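Local coordinates for protein SusD homolog (Bacteroides thetaiotaomicron VPI-5482, PDB 3IHV) that probably binds glycans at the outer membrane as a SusD-family lipoprotein partner in nutrient capture, at residues 246-250 / 251-255; 395-398 / 399-403; 508-511 / 512-516. All coordinates share one frame; numbering follows the deposited sequence.

Overall arrangement
The three contacts follow one another along the chain, each between residues close in sequence. Contact 1 lies where helix 242-250 gives way to the loop leading to strand 259-263. That strand runs antiparallel to strand 392-396, from which contact 2 starts helix 397-412. Their centres are about 18 Å apart, and they touch where W246 CH2 packs 4.2 Å from R396 NE. Contact 3 shapes the loop between helices 504-507 and 520-525; its centre is about 27 Å from that of contact 2 and about 35 Å from that of contact 1, across the chain's centre. Thus a helix C-terminus and a helix N-terminus are joined through the two-stranded sheet 259-263/392-396, while contact 3 shapes the C-terminal region.

Contact 1 (246-250 / 251-255); sequences WKNTC and NGTWD
N248 and T253 meet in a Schellman-like C-terminal turn, where helix 242-250 runs out into the loop before strand 259-263. The carbonyl of N248 takes two backbone donors from opposite faces of its plane: T253 N at 3.0 Å from N248 O, in a nearly straight bond (167°), and N251 N, which stands well above the carbonyl plane. G252, with positive phi, reverses the chain between them. The inner bond of a classical Schellman motif is not made directly; a water instead accepts weakly from G252 N and donates to T249 O, 2.7 Å away.

Side chains reinforce the turn. N251 CG lies beside its own backbone N (chi1 -73°), which swings the amide back along the helix so that ND2 donates to K247 O at 2.9 Å, the acceptor close to the amide plane. The same amide reaches the end of helix 373-376, with ND2 also bonding Y376 O and OD1 receiving T378 N. Replacing N251 with an alanine would probably leave T378 N and Y376 O without this mate and K247 O without its side-chain donor. N248 OD1 bonds Q244 NE2 and rests 3.8 Å from T253 CG2, while separate waters link OD1 to T253 OG1 and ND2 to D255 OD2.

Around the turn, K247 and C250 touch Y376 of helix 373-376, and N248 and T249 lie against Y393 of strand 392-396. T249 also bonds E262 of strand 259-263 through OG1, and shares a backbone hydrogen bond with N391, a residue of a sodium site.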
loop_
_atom_site.group_PDB
_atom_site.type_symbol
_atom_site.label_atom_id
_atom_site.label_comp_id
_atom_site.label_asym_id
_atom_site.label_seq_id
_atom_site.Cartn_x
_atom_site.Cartn_y
_atom_site.Cartn_z
ATOM N N TRP A 246 4.834 13.654 -3.548
ATOM C CA TRP A 246 3.770 13.513 -4.557
ATOM C C TRP A 246 4.293 14.007 -5.902
ATOM O O TRP A 246 4.035 13.384 -6.957
ATOM C CB TRP A 246 2.426 14.160 -4.029
ATOM C CG TRP A 246 2.263 13.658 -2.632
ATOM C CD1 TRP A 246 2.388 14.362 -1.481
ATOM C CD2 TRP A 246 2.194 12.287 -2.246
ATOM N NE1 TRP A 246 2.365 13.524 -0.410
ATOM C CE2 TRP A 246 2.238 12.242 -0.853
ATOM C CE3 TRP A 246 2.041 11.094 -2.952
ATOM C CZ2 TRP A 246 2.164 11.047 -0.151
ATOM C CZ3 TRP A 246 1.980 9.915 -2.239
ATOM C CH2 TRP A 246 2.052 9.904 -0.880
ATOM N N LYS A 247 5.058 15.093 -5.868
ATOM C CA LYS A 247 5.747 15.542 -7.076
ATOM C C LYS A 247 6.589 14.386 -7.614
ATOM O O LYS A 247 6.519 14.052 -8.797
ATOM C CB LYS A 247 6.672 16.753 -6.823
ATOM C CG LYS A 247 5.937 18.014 -6.397
ATOM C CD LYS A 247 6.881 19.204 -6.197
ATOM C CE LYS A 247 6.153 20.466 -5.733
ATOM N NZ LYS A 247 7.093 21.696 -5.606
ATOM N N ASN A 248 7.373 13.755 -6.742
ATOM C CA ASN A 248 8.263 12.690 -7.177
ATOM C C ASN A 248 7.543 11.477 -7.753
ATOM O O ASN A 248 7.848 11.022 -8.863
ATOM C CB ASN A 248 9.146 12.197 -6.009
ATOM C CG ASN A 248 10.203 13.185 -5.595
ATOM O OD1 ASN A 248 10.452 14.195 -6.265
ATOM N ND2 ASN A 248 10.903 12.847 -4.511
ATOM N N THR A 249 6.574 10.966 -7.010
ATOM C CA THR A 249 5.892 9.740 -7.427
ATOM C C THR A 249 5.057 9.923 -8.714
ATOM O O THR A 249 4.895 8.979 -9.482
ATOM C CB THR A 249 5.082 9.136 -6.260
ATOM O OG1 THR A 249 4.977 7.709 -6.432
ATOM C CG2 THR A 249 3.695 9.792 -6.164
ATOM N N CYS A 250 4.577 11.145 -8.958
ATOM C CA CYS A 250 3.796 11.450 -10.161
ATOM C C CYS A 250 4.687 11.742 -11.352
ATOM O O CYS A 250 4.182 11.831 -12.465
ATOM C CB CYS A 250 2.882 12.666 -9.947
ATOM S SG CYS A 250 1.517 12.336 -8.811
ATOM N N ASN A 251 5.992 11.937 -11.135
ATOM C CA ASN A 251 6.908 12.205 -12.228
ATOM C C ASN A 251 8.033 11.219 -12.432
ATOM O O ASN A 251 9.048 11.570 -13.060
ATOM C CB ASN A 251 7.454 13.602 -12.072
ATOM C CG ASN A 251 6.428 14.617 -12.394
ATOM O OD1 ASN A 251 6.093 14.813 -13.573
ATOM N ND2 ASN A 251 5.871 15.233 -11.374
ATOM N N GLY A 252 7.884 10.015 -11.896
ATOM C CA GLY A 252 8.873 8.972 -12.094
ATOM C C GLY A 252 10.240 9.323 -11.558
ATOM O O GLY A 252 11.238 8.970 -12.164
ATOM N N THR A 253 10.256 10.063 -10.467
ATOM C CA THR A 253 11.502 10.508 -9.833
ATOM C C THR A 253 11.795 9.629 -8.641
ATOM O O THR A 253 11.062 9.641 -7.634
ATOM C CB THR A 253 11.413 11.928 -9.382
ATOM O OG1 THR A 253 11.187 12.740 -10.528
ATOM C CG2 THR A 253 12.746 12.409 -8.741
ATOM N N TRP A 254 12.855 8.831 -8.784
ATOM C CA TRP A 254 13.310 7.984 -7.701
ATOM C C TRP A 254 14.242 8.766 -6.786
ATOM O O TRP A 254 15.228 9.310 -7.240
ATOM C CB TRP A 254 14.091 6.782 -8.242
ATOM C CG TRP A 254 14.773 5.985 -7.206
ATOM C CD1 TRP A 254 16.144 5.915 -7.002
ATOM C CD2 TRP A 254 14.183 5.127 -6.212
ATOM N NE1 TRP A 254 16.413 5.088 -5.934
ATOM C CE2 TRP A 254 15.246 4.603 -5.426
ATOM C CE3 TRP A 254 12.880 4.755 -5.898
ATOM C CZ2 TRP A 254 15.028 3.710 -4.381
ATOM C CZ3 TRP A 254 12.673 3.876 -4.843
ATOM C CH2 TRP A 254 13.738 3.369 -4.107
ATOM N N ASP A 255 13.932 8.764 -5.497
ATOM C CA ASP A 255 14.780 9.341 -4.478
ATOM C C ASP A 255 14.785 8.296 -3.341
ATOM O O ASP A 255 13.752 8.070 -2.716
ATOM C CB ASP A 255 14.243 10.689 -3.958
ATOM C CG ASP A 255 15.154 11.335 -2.908
ATOM O OD1 ASP A 255 15.957 10.622 -2.262
ATOM O OD2 ASP A 255 15.022 12.584 -2.693
HETATM O O HOH W 1 13.210 14.370 -3.603
HETATM O O HOH W 2 10.019 15.295 -9.076
HETATM O O HOH W 3 5.649 8.744 -12.016
#

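Contact 2 (395-398 / 399-403); sequences LRYA and DVLLL
The phenol ring of Y397 receives L401 from one turn further along the helix: L401 CG makes an off-centre CH-pi contact, 4.3 Å from the ring centroid and 30° off its normal, while L401 CD1 approaches Y397 CE2 obliquely at 3.7 Å. The motif is a strand-to-helix junction, in which strand 392-396 passes straight into helix 397-412 with R396 at the N-cap. Y397 CG points anti to the backbone N (chi1 -173°), laying the ring alongside the helix where L401 can reach it. The second flat group, the carboxylate of D399, has the L395 CD1 methyl over one face, 3.6 Å from D399 OD2, the two side chains crossing at about a right angle.

Within the junction R396 O receives two weak backbone bonds, from D399 N and V400 N; regular helical bonding then sets in, with L401 N 2.8 Å from Y397 O and L402 N 3.0 Å from A398 O. L395 CD2 meets V400 CG2, so apolar contacts bridge strand and helix as well.

All of this is buried, and the charges are largely paired from outside: D399 OD2 pairs with K204 and OD1 with R459, whereas the R396 guanidinium is gripped by E258, E462 and E466, with R429 close by. An acidic group in the first turn would probably also be stabilised by the positive end of the helix. D399 and R396 meet through water, in the manner of one half of a capping box: the molecule accepts from R396 N at 2.8 Å and donates to D399 OD2 at the same distance.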
loop_
_atom_site.group_PDB
_atom_site.type_symbol
_atom_site.label_atom_id
_atom_site.label_comp_id
_atom_site.label_asym_id
_atom_site.label_seq_id
_atom_site.Cartn_x
_atom_site.Cartn_y
_atom_site.Cartn_z
ATOM N N LEU A 395 5.818 1.348 0.663
ATOM C CA LEU A 395 6.461 1.567 1.955
ATOM C C LEU A 395 7.404 2.770 1.916
ATOM O O LEU A 395 8.352 2.815 1.090
ATOM C CB LEU A 395 7.283 0.334 2.393
ATOM C CG LEU A 395 7.791 0.385 3.851
ATOM C CD1 LEU A 395 6.614 0.430 4.820
ATOM C CD2 LEU A 395 8.743 -0.793 4.135
ATOM N N ARG A 396 7.128 3.753 2.770
ATOM C CA ARG A 396 7.930 4.953 2.936
ATOM C C ARG A 396 8.588 4.927 4.320
ATOM O O ARG A 396 8.050 4.365 5.256
ATOM C CB ARG A 396 7.055 6.222 2.875
ATOM C CG ARG A 396 6.392 6.412 1.551
ATOM C CD ARG A 396 5.852 7.804 1.336
ATOM N NE ARG A 396 4.596 8.101 2.002
ATOM C CZ ARG A 396 4.447 8.844 3.112
ATOM N NH1 ARG A 396 5.489 9.360 3.780
ATOM N NH2 ARG A 396 3.224 9.111 3.533
ATOM N N TYR A 397 9.710 5.595 4.481
ATOM C CA TYR A 397 10.347 5.632 5.800
ATOM C C TYR A 397 9.455 6.208 6.887
ATOM O O TYR A 397 9.575 5.799 8.047
ATOM C CB TYR A 397 11.618 6.438 5.678
ATOM C CG TYR A 397 12.535 6.494 6.855
ATOM C CD1 TYR A 397 13.306 5.406 7.215
ATOM C CD2 TYR A 397 12.709 7.672 7.560
ATOM C CE1 TYR A 397 14.198 5.472 8.262
ATOM C CE2 TYR A 397 13.599 7.749 8.601
ATOM C CZ TYR A 397 14.358 6.635 8.944
ATOM O OH TYR A 397 15.257 6.728 9.963
ATOM N N ALA A 398 8.550 7.147 6.560
ATOM C CA ALA A 398 7.664 7.681 7.610
ATOM C C ALA A 398 6.813 6.571 8.264
ATOM O O ALA A 398 6.533 6.603 9.442
ATOM C CB ALA A 398 6.742 8.788 7.052
ATOM N N ASP A 399 6.364 5.632 7.448
ATOM C CA ASP A 399 5.561 4.466 7.900
ATOM C C ASP A 399 6.413 3.682 8.888
ATOM O O ASP A 399 5.971 3.319 10.011
ATOM C CB ASP A 399 5.203 3.660 6.644
ATOM C CG ASP A 399 4.163 2.560 6.864
ATOM O OD1 ASP A 399 3.906 2.144 8.007
ATOM O OD2 ASP A 399 3.620 2.084 5.833
ATOM N N VAL A 400 7.685 3.472 8.533
ATOM C CA VAL A 400 8.577 2.741 9.410
ATOM C C VAL A 400 8.827 3.502 10.721
ATOM O O VAL A 400 8.808 2.886 11.784
ATOM C CB VAL A 400 9.916 2.362 8.746
ATOM C CG1 VAL A 400 10.786 1.559 9.740
ATOM C CG2 VAL A 400 9.684 1.550 7.427
ATOM N N LEU A 401 8.998 4.825 10.662
ATOM C CA LEU A 401 9.159 5.586 11.914
ATOM C C LEU A 401 7.921 5.385 12.795
ATOM O O LEU A 401 8.030 5.173 13.995
ATOM C CB LEU A 401 9.376 7.078 11.680
ATOM C CG LEU A 401 10.741 7.458 11.101
ATOM C CD1 LEU A 401 10.819 8.957 10.705
ATOM C CD2 LEU A 401 11.881 7.092 12.050
ATOM N N LEU A 402 6.746 5.449 12.177
ATOM C CA LEU A 402 5.517 5.294 12.977
ATOM C C LEU A 402 5.412 3.860 13.538
ATOM O O LEU A 402 4.989 3.661 14.692
ATOM C CB LEU A 402 4.295 5.670 12.162
ATOM C CG LEU A 402 4.193 7.151 11.783
ATOM C CD1 LEU A 402 2.929 7.471 10.989
ATOM C CD2 LEU A 402 4.240 8.028 13.031
ATOM N N LEU A 403 5.844 2.862 12.744
ATOM C CA LEU A 403 5.850 1.468 13.227
ATOM C C LEU A 403 6.799 1.295 14.397
ATOM O O LEU A 403 6.520 0.528 15.340
ATOM C CB LEU A 403 6.252 0.494 12.108
ATOM C CG LEU A 403 5.215 0.306 11.001
ATOM C CD1 LEU A 403 5.822 -0.477 9.843
ATOM C CD2 LEU A 403 3.972 -0.438 11.591
HETATM O O HOH W 4 4.469 3.590 3.644
#

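Contact 3 (508-511 / 512-516); sequences TEEG and KHELF
K512, E509 and H513 carry the contact, folding the loop between helices 504-507 and 520-525 back on itself. E509 O takes two backbone donors, K512 N from above its carbonyl plane and H513 N almost straight (3.2 Å, N-H...O angle 174°), with a water as a further donor. The K512 bond closes a tight turn through E510 and G511 whose backbone angles are those of type II, with G511 at the positive-phi position; a type I turn from K512 to L515 follows directly.

The H513 imidazole turns back towards the preceding part of the loop: E509 N donates to H513 ND1 at 3.0 Å, lying at the ring edge and 7° out of its plane. Over one face of this ring sits K512 CG, 4.0 Å above the centre. The K512 chain, extended throughout, runs on past E509, bringing K512 CD 3.7 Å from E509 OE1. Its ammonium stops beyond salt-bridge range, K512 NZ being 4.3 Å from E509 OE1, and a water joins the two. E514 completes the turn: its chain bends at chi2 (84°), so OE2 offers its syn lone pair to G511 N at 2.9 Å.

Beyond the loop, W535 packs against H513, makes a cation-pi contact with K512 and bonds K512 O through NE1, tying the turn to the C-terminus. Because ND1 accepts a hydrogen bond from E509 N, H513 is probably neutral with its hydrogen on NE2, and the loop's shape probably rests largely on directed hydrogen bonds, E509 and K512 being linked through a water rather than by a salt bridge.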
loop_
_atom_site.group_PDB
_atom_site.type_symbol
_atom_site.label_atom_id
_atom_site.label_comp_id
_atom_site.label_asym_id
_atom_site.label_seq_id
_atom_site.Cartn_x
_atom_site.Cartn_y
_atom_site.Cartn_z
ATOM N N THR A 508 -20.620 -5.057 6.048
ATOM C CA THR A 508 -19.425 -5.498 6.788
ATOM C C THR A 508 -19.840 -6.320 7.986
ATOM O O THR A 508 -20.680 -5.894 8.797
ATOM C CB THR A 508 -18.553 -4.320 7.234
ATOM O OG1 THR A 508 -18.129 -3.609 6.058
ATOM C CG2 THR A 508 -17.324 -4.786 7.999
ATOM N N GLU A 509 -19.283 -7.519 8.075
ATOM C CA GLU A 509 -19.682 -8.489 9.092
ATOM C C GLU A 509 -18.518 -8.851 9.977
ATOM O O GLU A 509 -17.440 -9.205 9.519
ATOM C CB GLU A 509 -20.266 -9.719 8.393
ATOM C CG GLU A 509 -20.807 -10.821 9.312
ATOM C CD GLU A 509 -21.491 -11.970 8.548
ATOM O OE1 GLU A 509 -21.871 -11.803 7.354
ATOM O OE2 GLU A 509 -21.666 -13.043 9.175
ATOM N N GLU A 510 -18.744 -8.801 11.278
ATOM C CA GLU A 510 -17.687 -9.084 12.218
ATOM C C GLU A 510 -17.333 -10.550 12.133
ATOM O O GLU A 510 -18.201 -11.390 12.106
ATOM C CB GLU A 510 -18.144 -8.766 13.640
ATOM C CG GLU A 510 -17.008 -8.802 14.626
ATOM C CD GLU A 510 -17.428 -8.327 15.992
ATOM O OE1 GLU A 510 -18.633 -8.400 16.350
ATOM O OE2 GLU A 510 -16.532 -7.853 16.709
ATOM N N GLY A 511 -16.045 -10.862 12.087
ATOM C CA GLY A 511 -15.630 -12.261 11.992
ATOM C C GLY A 511 -15.618 -12.794 10.563
ATOM O O GLY A 511 -15.302 -13.967 10.355
ATOM N N LYS A 512 -15.940 -11.946 9.593
ATOM C CA LYS A 512 -15.900 -12.332 8.196
ATOM C C LYS A 512 -14.911 -11.467 7.436
ATOM O O LYS A 512 -13.890 -11.956 6.909
ATOM C CB LYS A 512 -17.311 -12.211 7.573
ATOM C CG LYS A 512 -17.373 -12.570 6.086
ATOM C CD LYS A 512 -18.760 -12.492 5.544
ATOM C CE LYS A 512 -18.774 -12.802 4.052
ATOM N NZ LYS A 512 -20.165 -12.782 3.537
ATOM N N HIS A 513 -15.180 -10.154 7.428
ATOM C CA HIS A 513 -14.482 -9.233 6.522
ATOM C C HIS A 513 -13.070 -8.815 6.939
ATOM O O HIS A 513 -12.455 -8.027 6.251
ATOM C CB HIS A 513 -15.383 -8.037 6.126
ATOM C CG HIS A 513 -16.532 -8.441 5.247
ATOM N ND1 HIS A 513 -17.844 -8.495 5.689
ATOM C CD2 HIS A 513 -16.556 -8.879 3.962
ATOM C CE1 HIS A 513 -18.618 -8.937 4.715
ATOM N NE2 HIS A 513 -17.862 -9.189 3.657
ATOM N N GLU A 514 -12.557 -9.398 8.001
ATOM C CA GLU A 514 -11.154 -9.231 8.379
ATOM C C GLU A 514 -10.244 -10.069 7.449
ATOM O O GLU A 514 -9.023 -9.916 7.494
ATOM C CB GLU A 514 -10.880 -9.623 9.811
ATOM C CG GLU A 514 -11.741 -8.907 10.840
ATOM C CD GLU A 514 -13.089 -9.542 11.041
ATOM O OE1 GLU A 514 -13.292 -10.654 10.513
ATOM O OE2 GLU A 514 -13.939 -8.922 11.729
ATOM N N LEU A 515 -10.826 -10.979 6.673
ATOM C CA LEU A 515 -10.116 -11.695 5.601
ATOM C C LEU A 515 -10.915 -11.686 4.332
ATOM O O LEU A 515 -12.151 -11.548 4.361
ATOM C CB LEU A 515 -9.939 -13.156 5.962
ATOM C CG LEU A 515 -8.995 -13.452 7.136
ATOM C CD1 LEU A 515 -9.120 -14.933 7.531
ATOM C CD2 LEU A 515 -7.517 -13.073 6.815
ATOM N N PHE A 516 -10.215 -11.834 3.224
ATOM C CA PHE A 516 -10.866 -12.151 1.955
ATOM C C PHE A 516 -11.098 -13.657 1.936
ATOM O O PHE A 516 -10.421 -14.410 2.667
ATOM C CB PHE A 516 -10.026 -11.703 0.759
ATOM C CG PHE A 516 -10.321 -10.253 0.305
ATOM C CD1 PHE A 516 -10.725 -9.281 1.219
ATOM C CD2 PHE A 516 -10.120 -9.868 -0.999
ATOM C CE1 PHE A 516 -10.970 -7.953 0.808
ATOM C CE2 PHE A 516 -10.327 -8.553 -1.413
ATOM C CZ PHE A 516 -10.784 -7.605 -0.513
HETATM O O HOH W 5 -15.344 -7.226 9.657
HETATM O O HOH W 6 -21.598 -10.924 4.971
#